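Local coordinates for protein AxyAgu115A (PDB 6NPS) that probably removes glucuronic acid side groups from arabinoglucuronoxylan, acting as an alpha-glucuronidase of glycoside hydrolase family 115, at residues I423-Y427 with N511-K515; A517-R521 with V910-I914; E709-H715 with N729-K735; R676-S680 with V765-T769. The protein carries 3 engineered substitutions. One frame throughout, in Å; residues are numbered along the deposited sequence.

Interaction 1: residues I423-Y427 with N511-K515; sequences INSSY and NGYTK
The phenol oxygen of Tyr427 is tied to the amide of Asn511 by two waters, and it also bonds to the backbone O of Gly822. One water donates both to Tyr427 OH and to Asn511 OD1. The other donates to Tyr427 OH, at 2.8 Å, and accepts from Asn511 ND2, so the asparagine uses both ends of its amide. With CG anti to the backbone N (chi1 -175°), the Tyr427 ring is carried across the helix. There Lys515 CA sits over one face, 4.0 Å from the ring centroid in a CH-pi contact, while Thr514 OG1 approaches the ring edge, 3.4 Å from Tyr427 CD1. That threonine hydroxyl is bonded to Leu510 O one helical turn back. The Lys515 chain runs on past the phenol and delivers NZ to the carbonyls of Gly822, Gly824 and Thr826. In this TIM-barrel family the loop 423-427 follows barrel strand 405-410 and leads into helix 428-440, with Tyr427 at the N-cap position; helix 500-519 packs against this loop. A second tyrosine works at the loop's start: Asn424 ND2 donates to Tyr513 OH at 3.0 Å (N-H...O 157°), amide and ring standing almost perpendicular. Asn424 suits the place because its OD1 is engaged too, accepting from Ser426 N at 2.9 Å in an Asx turn. Thr514 CG2 lies over one face of the Tyr513 ring, toward its rim, and 3.6 Å from Asn424 ND2.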
loop_
_atom_site.group_PDB
_atom_site.type_symbol
_atom_site.label_atom_id
_atom_site.label_comp_id
_atom_site.label_asym_id
_atom_site.label_seq_id
_atom_site.Cartn_x
_atom_site.Cartn_y
_atom_site.Cartn_z
ATOM N N ILE A 423 -13.872 -17.195 -19.084
ATOM C CA ILE A 423 -14.319 -16.793 -20.415
ATOM C C ILE A 423 -13.089 -16.740 -21.302
ATOM O O ILE A 423 -12.004 -16.376 -20.829
ATOM C CB ILE A 423 -15.030 -15.417 -20.382
ATOM C CG1 ILE A 423 -16.329 -15.480 -19.618
ATOM C CG2 ILE A 423 -15.429 -14.960 -21.766
ATOM C CD1 ILE A 423 -17.061 -14.140 -19.693
ATOM N N ASN A 424 -13.249 -17.097 -22.581
ATOM C CA ASN A 424 -12.182 -16.985 -23.595
ATOM C C ASN A 424 -11.345 -15.720 -23.408
ATOM O O ASN A 424 -11.884 -14.607 -23.324
ATOM C CB ASN A 424 -12.813 -16.973 -25.007
ATOM C CG ASN A 424 -11.796 -16.757 -26.133
ATOM O OD1 ASN A 424 -10.683 -17.258 -26.076
ATOM N ND2 ASN A 424 -12.191 -16.016 -27.170
ATOM N N SER A 425 -10.013 -15.891 -23.376
ATOM C CA SER A 425 -9.074 -14.772 -23.379
ATOM C C SER A 425 -7.958 -15.002 -24.397
ATOM O O SER A 425 -6.881 -14.403 -24.276
ATOM C CB SER A 425 -8.486 -14.548 -21.970
ATOM O OG SER A 425 -7.919 -15.766 -21.496
ATOM N N SER A 426 -8.185 -15.875 -25.387
ATOM C CA SER A 426 -7.244 -16.140 -26.464
ATOM C C SER A 426 -7.561 -15.303 -27.707
ATOM O O SER A 426 -8.696 -14.876 -27.950
ATOM C CB SER A 426 -7.219 -17.625 -26.825
ATOM O OG SER A 426 -6.966 -18.399 -25.639
ATOM N N TYR A 427 -6.533 -15.077 -28.502
ATOM C CA TYR A 427 -6.552 -14.032 -29.530
ATOM C C TYR A 427 -6.049 -14.646 -30.820
ATOM O O TYR A 427 -4.943 -15.183 -30.844
ATOM C CB TYR A 427 -5.655 -12.885 -29.038
ATOM C CG TYR A 427 -5.595 -11.623 -29.885
ATOM C CD1 TYR A 427 -6.731 -10.947 -30.232
ATOM C CD2 TYR A 427 -4.355 -11.120 -30.300
ATOM C CE1 TYR A 427 -6.648 -9.763 -31.063
ATOM C CE2 TYR A 427 -4.253 -9.976 -31.081
ATOM C CZ TYR A 427 -5.400 -9.287 -31.439
ATOM O OH TYR A 427 -5.276 -8.159 -32.216
ATOM N N ASN A 511 -12.895 -8.876 -31.972
ATOM C CA ASN A 511 -11.496 -8.491 -32.074
ATOM C C ASN A 511 -11.094 -7.628 -30.893
ATOM O O ASN A 511 -10.003 -7.794 -30.330
ATOM C CB ASN A 511 -11.267 -7.744 -33.381
ATOM C CG ASN A 511 -9.825 -7.760 -33.797
ATOM O OD1 ASN A 511 -9.322 -8.779 -34.271
ATOM N ND2 ASN A 511 -9.137 -6.641 -33.605
ATOM N N GLY A 512 -11.974 -6.706 -30.501
ATOM C CA GLY A 512 -11.800 -5.861 -29.342
ATOM C C GLY A 512 -11.631 -6.578 -28.023
ATOM O O GLY A 512 -10.610 -6.386 -27.352
ATOM N N TYR A 513 -12.612 -7.387 -27.599
ATOM C CA TYR A 513 -12.488 -7.979 -26.273
ATOM C C TYR A 513 -11.328 -8.974 -26.216
ATOM O O TYR A 513 -10.635 -9.067 -25.188
ATOM C CB TYR A 513 -13.826 -8.618 -25.824
ATOM C CG TYR A 513 -14.009 -10.109 -26.093
ATOM C CD1 TYR A 513 -13.399 -11.070 -25.286
ATOM C CD2 TYR A 513 -14.859 -10.554 -27.122
ATOM C CE1 TYR A 513 -13.581 -12.443 -25.524
ATOM C CE2 TYR A 513 -15.041 -11.958 -27.374
ATOM C CZ TYR A 513 -14.393 -12.875 -26.563
ATOM O OH TYR A 513 -14.568 -14.252 -26.804
ATOM N N THR A 514 -11.061 -9.707 -27.311
ATOM C CA THR A 514 -10.017 -10.728 -27.213
ATOM C C THR A 514 -8.624 -10.111 -27.144
ATOM O O THR A 514 -7.742 -10.665 -26.462
ATOM C CB THR A 514 -10.091 -11.760 -28.373
ATOM O OG1 THR A 514 -10.060 -11.117 -29.675
ATOM C CG2 THR A 514 -11.335 -12.653 -28.256
ATOM N N LYS A 515 -8.403 -8.976 -27.826
ATOM C CA LYS A 515 -7.128 -8.275 -27.679
ATOM C C LYS A 515 -6.899 -7.826 -26.235
ATOM O O LYS A 515 -5.827 -8.047 -25.662
ATOM C CB LYS A 515 -7.037 -7.047 -28.624
ATOM C CG LYS A 515 -5.552 -6.613 -28.644
ATOM C CD LYS A 515 -5.215 -5.519 -29.562
ATOM C CE LYS A 515 -3.742 -5.089 -29.367
ATOM N NZ LYS A 515 -2.738 -5.784 -30.194
HETATM O O HOH W 1 -6.404 -8.306 -34.988
HETATM O O HOH W 2 -6.444 -5.882 -33.404
#

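Interaction 2: residues A517-R521 with V910-I914; sequences AHNRR and VINNI
The guanidinium of Arg520 lies flat over Ile911, whose CG2 methyl sits beneath the centre of the group, 3.5 Å from Arg520 CZ. At the guanidinium edge Arg520 NH1 reaches Asn912 OD1 at 2.9 Å; the hydrogen bond is weak, bent to 130°, although the two planar groups are nearly coplanar. Beside this pair, Asn913 ND2 comes within 3.5 Å of His518 CD2, its amide turned almost perpendicular to the imidazole. A water joins the backbones, accepting from Arg521 N and donating to Ile911 O at 2.8 Å. Further out, Arg520 NE bonds to Ala524 O and Arg520 NH1 also to Tyr957 OH, which fixes how the flat group is turned. A leucine in place of Arg520 would probably leave Asn912 OD1 without this donor and Ala524 O and Tyr957 without theirs. Asn913 is the C-prime residue of a Schellman motif; asparagine tolerates the positive phi (53°) needed there better than most residues. Thus two helix ends meet: helix 500-519, in the TIM-barrel family 115 region, and helix 904-912 of the C-terminal domain, just before strand 915-923.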
loop_
_atom_site.group_PDB
_atom_site.type_symbol
_atom_site.label_atom_id
_atom_site.label_comp_id
_atom_site.label_asym_id
_atom_site.label_seq_id
_atom_site.Cartn_x
_atom_site.Cartn_y
_atom_site.Cartn_z
ATOM N N ALA A 517 -8.492 -8.922 -23.388
ATOM C CA ALA A 517 -8.387 -10.062 -22.483
ATOM C C ALA A 517 -7.029 -10.740 -22.580
ATOM O O ALA A 517 -6.486 -11.197 -21.559
ATOM C CB ALA A 517 -9.479 -11.112 -22.751
ATOM N N HIS A 518 -6.482 -10.830 -23.755
ATOM C CA HIS A 518 -5.233 -11.460 -23.907
ATOM C C HIS A 518 -4.106 -10.670 -23.322
ATOM O O HIS A 518 -3.130 -11.197 -23.022
ATOM C CB HIS A 518 -5.040 -12.006 -25.314
ATOM C CG HIS A 518 -4.008 -11.310 -26.106
ATOM N ND1 HIS A 518 -4.104 -9.991 -26.431
ATOM C CD2 HIS A 518 -2.867 -11.758 -26.663
ATOM C CE1 HIS A 518 -3.053 -9.648 -27.138
ATOM N NE2 HIS A 518 -2.289 -10.704 -27.293
ATOM N N ASN A 519 -4.268 -9.390 -23.176
ATOM C CA ASN A 519 -3.229 -8.552 -22.575
ATOM C C ASN A 519 -3.122 -8.764 -21.061
ATOM O O ASN A 519 -2.034 -8.574 -20.489
ATOM C CB ASN A 519 -3.497 -7.068 -22.872
ATOM C CG ASN A 519 -3.047 -6.690 -24.257
ATOM O OD1 ASN A 519 -2.387 -7.496 -24.918
ATOM N ND2 ASN A 519 -3.369 -5.452 -24.708
ATOM N N ARG A 520 -4.226 -9.116 -20.395
ATOM C CA ARG A 520 -4.181 -9.497 -18.968
ATOM C C ARG A 520 -5.406 -10.358 -18.734
ATOM O O ARG A 520 -6.524 -9.824 -18.722
ATOM C CB ARG A 520 -4.213 -8.268 -18.073
ATOM C CG ARG A 520 -4.027 -8.558 -16.579
ATOM C CD ARG A 520 -2.606 -9.101 -16.402
ATOM N NE ARG A 520 -2.231 -9.133 -15.030
ATOM C CZ ARG A 520 -1.010 -8.953 -14.561
ATOM N NH1 ARG A 520 0.009 -8.688 -15.369
ATOM N NH2 ARG A 520 -0.831 -9.027 -13.258
ATOM N N ARG A 521 -5.215 -11.682 -18.557
ATOM C CA ARG A 521 -6.361 -12.572 -18.500
ATOM C C ARG A 521 -7.198 -12.274 -17.242
ATOM O O ARG A 521 -6.695 -11.718 -16.259
ATOM C CB ARG A 521 -5.868 -14.020 -18.525
ATOM C CG ARG A 521 -5.160 -14.392 -19.847
ATOM C CD ARG A 521 -5.020 -15.911 -19.892
ATOM N NE ARG A 521 -3.982 -16.418 -20.787
ATOM C CZ ARG A 521 -4.205 -16.857 -22.026
ATOM N NH1 ARG A 521 -5.440 -16.810 -22.544
ATOM N NH2 ARG A 521 -3.205 -17.346 -22.749
ATOM N N VAL A 910 4.889 -14.417 -18.547
ATOM C CA VAL A 910 3.720 -15.040 -19.165
ATOM C C VAL A 910 2.421 -14.334 -18.716
ATOM O O VAL A 910 1.489 -14.143 -19.508
ATOM C CB VAL A 910 3.786 -16.574 -18.862
ATOM C CG1 VAL A 910 3.174 -16.944 -17.527
ATOM C CG2 VAL A 910 3.199 -17.349 -19.935
ATOM N N ILE A 911 2.371 -13.873 -17.471
ATOM C CA ILE A 911 1.218 -13.119 -16.956
ATOM C C ILE A 911 1.174 -11.696 -17.538
ATOM O O ILE A 911 0.095 -11.163 -17.824
ATOM C CB ILE A 911 1.280 -13.089 -15.416
ATOM C CG1 ILE A 911 1.239 -14.543 -14.891
ATOM C CG2 ILE A 911 0.121 -12.283 -14.797
ATOM C CD1 ILE A 911 0.115 -15.362 -15.498
ATOM N N ASN A 912 2.337 -11.062 -17.730
ATOM C CA ASN A 912 2.376 -9.760 -18.409
ATOM C C ASN A 912 2.210 -9.858 -19.918
ATOM O O ASN A 912 2.083 -8.814 -20.575
ATOM C CB ASN A 912 3.694 -9.035 -18.132
ATOM C CG ASN A 912 3.824 -8.603 -16.696
ATOM O OD1 ASN A 912 2.833 -8.515 -15.973
ATOM N ND2 ASN A 912 5.052 -8.387 -16.257
ATOM N N ASN A 913 2.269 -11.060 -20.471
ATOM C CA ASN A 913 2.252 -11.291 -21.915
ATOM C C ASN A 913 3.312 -10.480 -22.661
ATOM O O ASN A 913 3.068 -9.956 -23.758
ATOM C CB ASN A 913 0.883 -11.000 -22.523
ATOM C CG ASN A 913 0.736 -11.687 -23.875
ATOM O OD1 ASN A 913 1.331 -12.767 -24.092
ATOM N ND2 ASN A 913 -0.037 -11.100 -24.772
ATOM N N ILE A 914 4.492 -10.335 -22.062
ATOM C CA ILE A 914 5.534 -9.535 -22.686
ATOM C C ILE A 914 6.825 -9.883 -21.991
ATOM O O ILE A 914 6.831 -10.243 -20.813
ATOM C CB ILE A 914 5.255 -8.008 -22.600
ATOM C CG1 ILE A 914 6.060 -7.277 -23.683
ATOM C CG2 ILE A 914 5.644 -7.441 -21.247
ATOM C CD1 ILE A 914 5.501 -7.515 -25.099
HETATM O O HOH W 3 -2.351 -12.356 -18.385
#

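Interaction 3: residues E709-H715 with N729-K735; sequences EKKAEYH and NGVLDGK
Ala712-His715 and Asn729-Leu732 form an antiparallel ladder at one margin of a five-stranded sheet, with strand 729-732 outermost; facing it is a second sheet, so the domain is a beta sandwich. Backbone bonds join Ala712 with Leu732 and Tyr714 with Gly730, the hydrogen-bonded pairs; Ala712 N to Leu732 O is the shortest at 2.7 Å.

Aromatic and apolar contacts lie on the inner face. Tyr714 CG sits between the backbone N and the carbonyl carbon (chi1 53°), which lays the ring over Gly730, whose CA is 3.8 Å from the ring centroid in a CH-pi contact. Glycine suits this place, since a CB would run into the phenol oxygen. Leu732 CG meets the ring edge, 3.9 Å from Tyr714 CE2, and both residues also touch Leu666 and Ile704 of the facing sheet. An alanine in place of Tyr714 would probably uncover Gly730 and open a gap beside Leu732.

Charged and polar groups hold the two ends. Glu709 OE1 forms a long salt bridge with Lys735 NZ, at 3.5 Å. Just before Lys735, Gly734, with positive phi, passes so close to the Glu709 backbone that a CB would collide with Glu709 CA. Asp733 OD1 accepts from Lys735 N at 2.7 Å, an Asx turn. On the outer face a water donates to both Glu713 OE1 and Gly730 O. At the far end His715 ND1 donates to Asn729 OD1 at 2.8 Å (N-H...O 159°), the oxygen lying in the imidazole plane.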
loop_
_atom_site.group_PDB
_atom_site.type_symbol
_atom_site.label_atom_id
_atom_site.label_comp_id
_atom_site.label_asym_id
_atom_site.label_seq_id
_atom_site.Cartn_x
_atom_site.Cartn_y
_atom_site.Cartn_z
ATOM N N GLU A 709 -14.896 20.140 0.802
ATOM C CA GLU A 709 -16.261 20.420 0.385
ATOM C C GLU A 709 -16.578 21.915 0.403
ATOM O O GLU A 709 -17.751 22.290 0.386
ATOM C CB GLU A 709 -17.248 19.642 1.252
ATOM C CG GLU A 709 -17.673 18.347 0.578
ATOM C CD GLU A 709 -18.392 17.382 1.503
ATOM O OE1 GLU A 709 -18.589 16.210 1.094
ATOM O OE2 GLU A 709 -18.758 17.793 2.629
ATOM N N LYS A 710 -15.556 22.769 0.393
ATOM C CA LYS A 710 -15.704 24.220 0.411
ATOM C C LYS A 710 -15.573 24.781 -0.998
ATOM O O LYS A 710 -14.969 24.171 -1.884
ATOM C CB LYS A 710 -14.655 24.856 1.317
ATOM C CG LYS A 710 -15.130 25.043 2.733
ATOM C CD LYS A 710 -14.492 24.074 3.672
ATOM C CE LYS A 710 -14.823 24.428 5.118
ATOM N NZ LYS A 710 -14.506 23.317 6.047
ATOM N N LYS A 711 -16.140 25.963 -1.212
ATOM C CA LYS A 711 -15.956 26.561 -2.528
ATOM C C LYS A 711 -14.526 27.091 -2.624
ATOM O O LYS A 711 -14.000 27.697 -1.681
ATOM C CB LYS A 711 -17.008 27.644 -2.814
ATOM C CG LYS A 711 -17.299 28.606 -1.695
ATOM C CD LYS A 711 -16.313 29.780 -1.695
ATOM C CE LYS A 711 -16.545 30.742 -0.528
ATOM N NZ LYS A 711 -15.280 31.421 -0.110
ATOM N N ALA A 712 -13.868 26.781 -3.728
ATOM C CA ALA A 712 -12.469 27.142 -3.932
ATOM C C ALA A 712 -12.336 27.742 -5.322
ATOM O O ALA A 712 -12.594 27.046 -6.303
ATOM C CB ALA A 712 -11.575 25.905 -3.814
ATOM N N GLU A 713 -11.952 29.010 -5.409
ATOM C CA GLU A 713 -11.778 29.677 -6.699
ATOM C C GLU A 713 -10.348 29.546 -7.204
ATOM O O GLU A 713 -9.394 29.605 -6.426
ATOM C CB GLU A 713 -12.122 31.171 -6.591
ATOM C CG GLU A 713 -13.554 31.467 -6.204
ATOM C CD GLU A 713 -13.898 32.953 -6.327
ATOM O OE1 GLU A 713 -13.505 33.579 -7.340
ATOM O OE2 GLU A 713 -14.557 33.494 -5.406
ATOM N N TYR A 714 -10.195 29.375 -8.512
ATOM C CA TYR A 714 -8.878 29.391 -9.122
ATOM C C TYR A 714 -8.807 30.516 -10.159
ATOM O O TYR A 714 -9.836 30.954 -10.687
ATOM C CB TYR A 714 -8.552 28.007 -9.774
ATOM C CG TYR A 714 -9.591 27.489 -10.741
ATOM C CD1 TYR A 714 -9.546 27.835 -12.086
ATOM C CD2 TYR A 714 -10.630 26.662 -10.308
ATOM C CE1 TYR A 714 -10.498 27.363 -12.990
ATOM C CE2 TYR A 714 -11.582 26.181 -11.198
ATOM C CZ TYR A 714 -11.511 26.544 -12.535
ATOM O OH TYR A 714 -12.453 26.090 -13.419
ATOM N N HIS A 715 -7.589 30.979 -10.454
ATOM C CA HIS A 715 -7.348 31.988 -11.492
ATOM C C HIS A 715 -6.129 31.571 -12.310
ATOM O O HIS A 715 -5.056 31.290 -11.757
ATOM C CB HIS A 715 -7.145 33.389 -10.874
ATOM C CG HIS A 715 -8.094 33.689 -9.746
ATOM N ND1 HIS A 715 -9.421 34.020 -9.951
ATOM C CD2 HIS A 715 -7.918 33.663 -8.400
ATOM C CE1 HIS A 715 -10.014 34.203 -8.782
ATOM N NE2 HIS A 715 -9.124 33.991 -7.824
ATOM N N ASN A 729 -10.884 31.879 -15.087
ATOM C CA ASN A 729 -11.377 31.900 -13.719
ATOM C C ASN A 729 -12.409 30.799 -13.567
ATOM O O ASN A 729 -13.081 30.417 -14.533
ATOM C CB ASN A 729 -12.007 33.254 -13.338
ATOM C CG ASN A 729 -11.024 34.402 -13.417
ATOM O OD1 ASN A 729 -10.053 34.458 -12.651
ATOM N ND2 ASN A 729 -11.277 35.346 -14.330
ATOM N N GLY A 730 -12.527 30.290 -12.348
ATOM C CA GLY A 730 -13.520 29.269 -12.076
ATOM C C GLY A 730 -13.628 29.041 -10.586
ATOM O O GLY A 730 -12.867 29.589 -9.785
ATOM N N VAL A 731 -14.599 28.229 -10.217
ATOM C CA VAL A 731 -14.781 27.873 -8.822
ATOM C C VAL A 731 -15.198 26.407 -8.782
ATOM O O VAL A 731 -15.930 25.928 -9.652
ATOM C CB VAL A 731 -15.782 28.810 -8.115
ATOM C CG1 VAL A 731 -17.077 28.883 -8.879
ATOM C CG2 VAL A 731 -16.024 28.365 -6.678
ATOM N N LEU A 732 -14.645 25.677 -7.832
ATOM C CA LEU A 732 -15.060 24.319 -7.547
ATOM C C LEU A 732 -15.642 24.295 -6.142
ATOM O O LEU A 732 -15.321 25.144 -5.311
ATOM C CB LEU A 732 -13.887 23.355 -7.692
ATOM C CG LEU A 732 -13.202 23.280 -9.065
ATOM C CD1 LEU A 732 -11.900 22.539 -8.915
ATOM C CD2 LEU A 732 -14.065 22.529 -10.057
ATOM N N ASP A 733 -16.520 23.334 -5.864
ATOM C CA ASP A 733 -17.169 23.334 -4.560
ATOM C C ASP A 733 -17.074 22.026 -3.794
ATOM O O ASP A 733 -17.554 21.970 -2.661
ATOM C CB ASP A 733 -18.646 23.705 -4.691
ATOM C CG ASP A 733 -19.333 22.898 -5.752
ATOM O OD1 ASP A 733 -19.308 21.655 -5.660
ATOM O OD2 ASP A 733 -19.881 23.500 -6.695
ATOM N N GLY A 734 -16.497 20.976 -4.356
ATOM C CA GLY A 734 -16.465 19.749 -3.585
ATOM C C GLY A 734 -17.789 19.014 -3.470
ATOM O O GLY A 734 -17.804 17.876 -2.980
ATOM N N LYS A 735 -18.897 19.601 -3.934
ATOM C CA LYS A 735 -20.181 18.905 -3.917
ATOM C C LYS A 735 -20.718 18.683 -5.326
ATOM O O LYS A 735 -20.790 17.531 -5.755
ATOM C CB LYS A 735 -21.172 19.635 -3.011
ATOM C CG LYS A 735 -20.643 19.759 -1.580
ATOM C CD LYS A 735 -21.768 19.924 -0.562
ATOM C CE LYS A 735 -21.511 19.130 0.733
ATOM N NZ LYS A 735 -21.794 17.657 0.640
HETATM O O HOH W 4 -13.198 32.545 -10.039
HETATM O O HOH W 5 -14.803 25.261 -12.785
#

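Interaction 4: residues R676-S680 with V765-T769; sequences RSEGS and VGKVT
The peptide group linking Glu678 to Gly679 has the Val768 CG2 methyl over one face, 3.4 Å from Gly679 N, while at its edge Ser677 OG accepts from that same Gly679 N at 2.9 Å. The next peptide presents Gly679 O, which takes Lys767 N in the carbonyl plane, on a lone pair, at 3.1 Å. Gly766 CA adds a CA-H...O contact to the same oxygen, at 3.3 Å. Both glycines are there for space: a CB on Gly679 would collide with Lys767 N, and one on Gly766 with Gly679 O. Gly679 also has positive phi (83°), which glycine adopts easily. Ser677 OG stands anti to its own backbone nitrogen (chi1 170°), which directs it along the chain to close an ST turn; it bonds to Val684 O as well and packs 3.5 Å from Val768 CG2. The Glu678 side chain turns from the contact to a salt bridge with Arg665, while its backbone N bonds to Glu649 of the second subunit, so the turn borders the dimer interface. Strand 676-677 is outermost in one sheet of the beta sandwich, beside strand 666-670, whereas strand 766-775 lies in the other, between 686-688 and 754-763; the contact therefore bridges the two sheets.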
loop_
_atom_site.group_PDB
_atom_site.type_symbol
_atom_site.label_atom_id
_atom_site.label_comp_id
_atom_site.label_asym_id
_atom_site.label_seq_id
_atom_site.Cartn_x
_atom_site.Cartn_y
_atom_site.Cartn_z
ATOM N N ARG A 676 2.048 16.729 -9.657
ATOM C CA ARG A 676 0.902 17.389 -9.044
ATOM C C ARG A 676 1.374 18.367 -7.984
ATOM O O ARG A 676 2.501 18.279 -7.482
ATOM C CB ARG A 676 -0.083 16.359 -8.445
ATOM C CG ARG A 676 0.448 15.624 -7.174
ATOM C CD ARG A 676 0.198 14.153 -7.317
ATOM N NE ARG A 676 1.011 13.432 -6.362
ATOM C CZ ARG A 676 1.417 12.186 -6.516
ATOM N NH1 ARG A 676 1.060 11.498 -7.593
ATOM N NH2 ARG A 676 2.145 11.628 -5.563
ATOM N N SER A 677 0.494 19.298 -7.630
ATOM C CA SER A 677 0.931 20.253 -6.623
ATOM C C SER A 677 -0.285 20.962 -6.041
ATOM O O SER A 677 -1.236 21.262 -6.759
ATOM C CB SER A 677 1.894 21.298 -7.225
ATOM O OG SER A 677 2.145 22.359 -6.293
ATOM N N GLU A 678 -0.223 21.276 -4.747
ATOM C CA GLU A 678 -1.214 22.170 -4.152
ATOM C C GLU A 678 -0.763 23.622 -4.073
ATOM O O GLU A 678 -1.482 24.446 -3.490
ATOM C CB GLU A 678 -1.621 21.677 -2.765
ATOM C CG GLU A 678 -2.506 20.438 -2.841
ATOM C CD GLU A 678 -3.281 20.086 -1.539
ATOM O OE1 GLU A 678 -3.573 20.974 -0.704
ATOM O OE2 GLU A 678 -3.627 18.894 -1.379
ATOM N N GLY A 679 0.399 23.955 -4.635
ATOM C CA GLY A 679 0.833 25.340 -4.678
ATOM C C GLY A 679 1.518 25.839 -3.429
ATOM O O GLY A 679 1.582 27.051 -3.216
ATOM N N SER A 680 2.057 24.939 -2.591
ATOM C CA SER A 680 2.697 25.544 -1.436
ATOM C C SER A 680 4.059 26.125 -1.824
ATOM O O SER A 680 4.833 25.461 -2.520
ATOM C CB SER A 680 2.916 24.497 -0.311
ATOM O OG SER A 680 3.732 25.160 0.649
ATOM N N VAL A 765 -5.014 28.741 -1.487
ATOM C CA VAL A 765 -3.940 28.527 -0.529
ATOM C C VAL A 765 -2.551 28.666 -1.136
ATOM O O VAL A 765 -1.559 28.571 -0.403
ATOM C CB VAL A 765 -4.098 27.161 0.160
ATOM C CG1 VAL A 765 -5.521 27.037 0.715
ATOM C CG2 VAL A 765 -3.819 26.045 -0.830
ATOM N N GLY A 766 -2.435 28.921 -2.441
ATOM C CA GLY A 766 -1.104 29.017 -3.022
ATOM C C GLY A 766 -1.103 29.235 -4.522
ATOM O O GLY A 766 -2.078 29.745 -5.071
ATOM N N LYS A 767 -0.043 28.808 -5.196
ATOM C CA LYS A 767 0.150 29.126 -6.604
ATOM C C LYS A 767 0.971 28.018 -7.237
ATOM O O LYS A 767 2.016 27.657 -6.694
ATOM C CB LYS A 767 0.885 30.469 -6.738
ATOM C CG LYS A 767 1.294 30.788 -8.144
ATOM C CD LYS A 767 1.612 32.279 -8.314
ATOM C CE LYS A 767 2.172 32.881 -7.062
ATOM N NZ LYS A 767 3.042 34.056 -7.349
ATOM N N VAL A 768 0.502 27.468 -8.343
ATOM C CA VAL A 768 1.224 26.430 -9.083
ATOM C C VAL A 768 1.678 27.041 -10.402
ATOM O O VAL A 768 0.876 27.664 -11.111
ATOM C CB VAL A 768 0.356 25.181 -9.312
ATOM C CG1 VAL A 768 1.098 24.141 -10.204
ATOM C CG2 VAL A 768 -0.012 24.518 -7.937
ATOM N N THR A 769 2.956 26.883 -10.736
ATOM C CA THR A 769 3.446 27.291 -12.046
ATOM C C THR A 769 3.599 26.055 -12.923
ATOM O O THR A 769 4.155 25.039 -12.484
ATOM C CB THR A 769 4.757 28.040 -11.856
ATOM O OG1 THR A 769 4.493 29.107 -10.943
ATOM C CG2 THR A 769 5.288 28.606 -13.140
#

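From the N terminus, interaction 1 closes first, joining a loop after barrel strand 405-410 to helix 500-519 across 84 residues. Interaction 2 opens two residues later on the same helix and closes only at 910-914, a span of nearly 400 residues that brings the C-terminal domain back to the TIM-barrel family 115 region. The two touch, with Ser425 OG 2.9 Å from Arg521 NH1, probably hydrogen-bonded. Within the long loop of interaction 2 lies interaction 4, tying the two sheets of the beta sandwich, and inside that is interaction 3, completing the margin of one sheet. None cross. Centres of interactions 3 and 4 are about 14 Å apart, but both lie roughly 40 Å from the first pair.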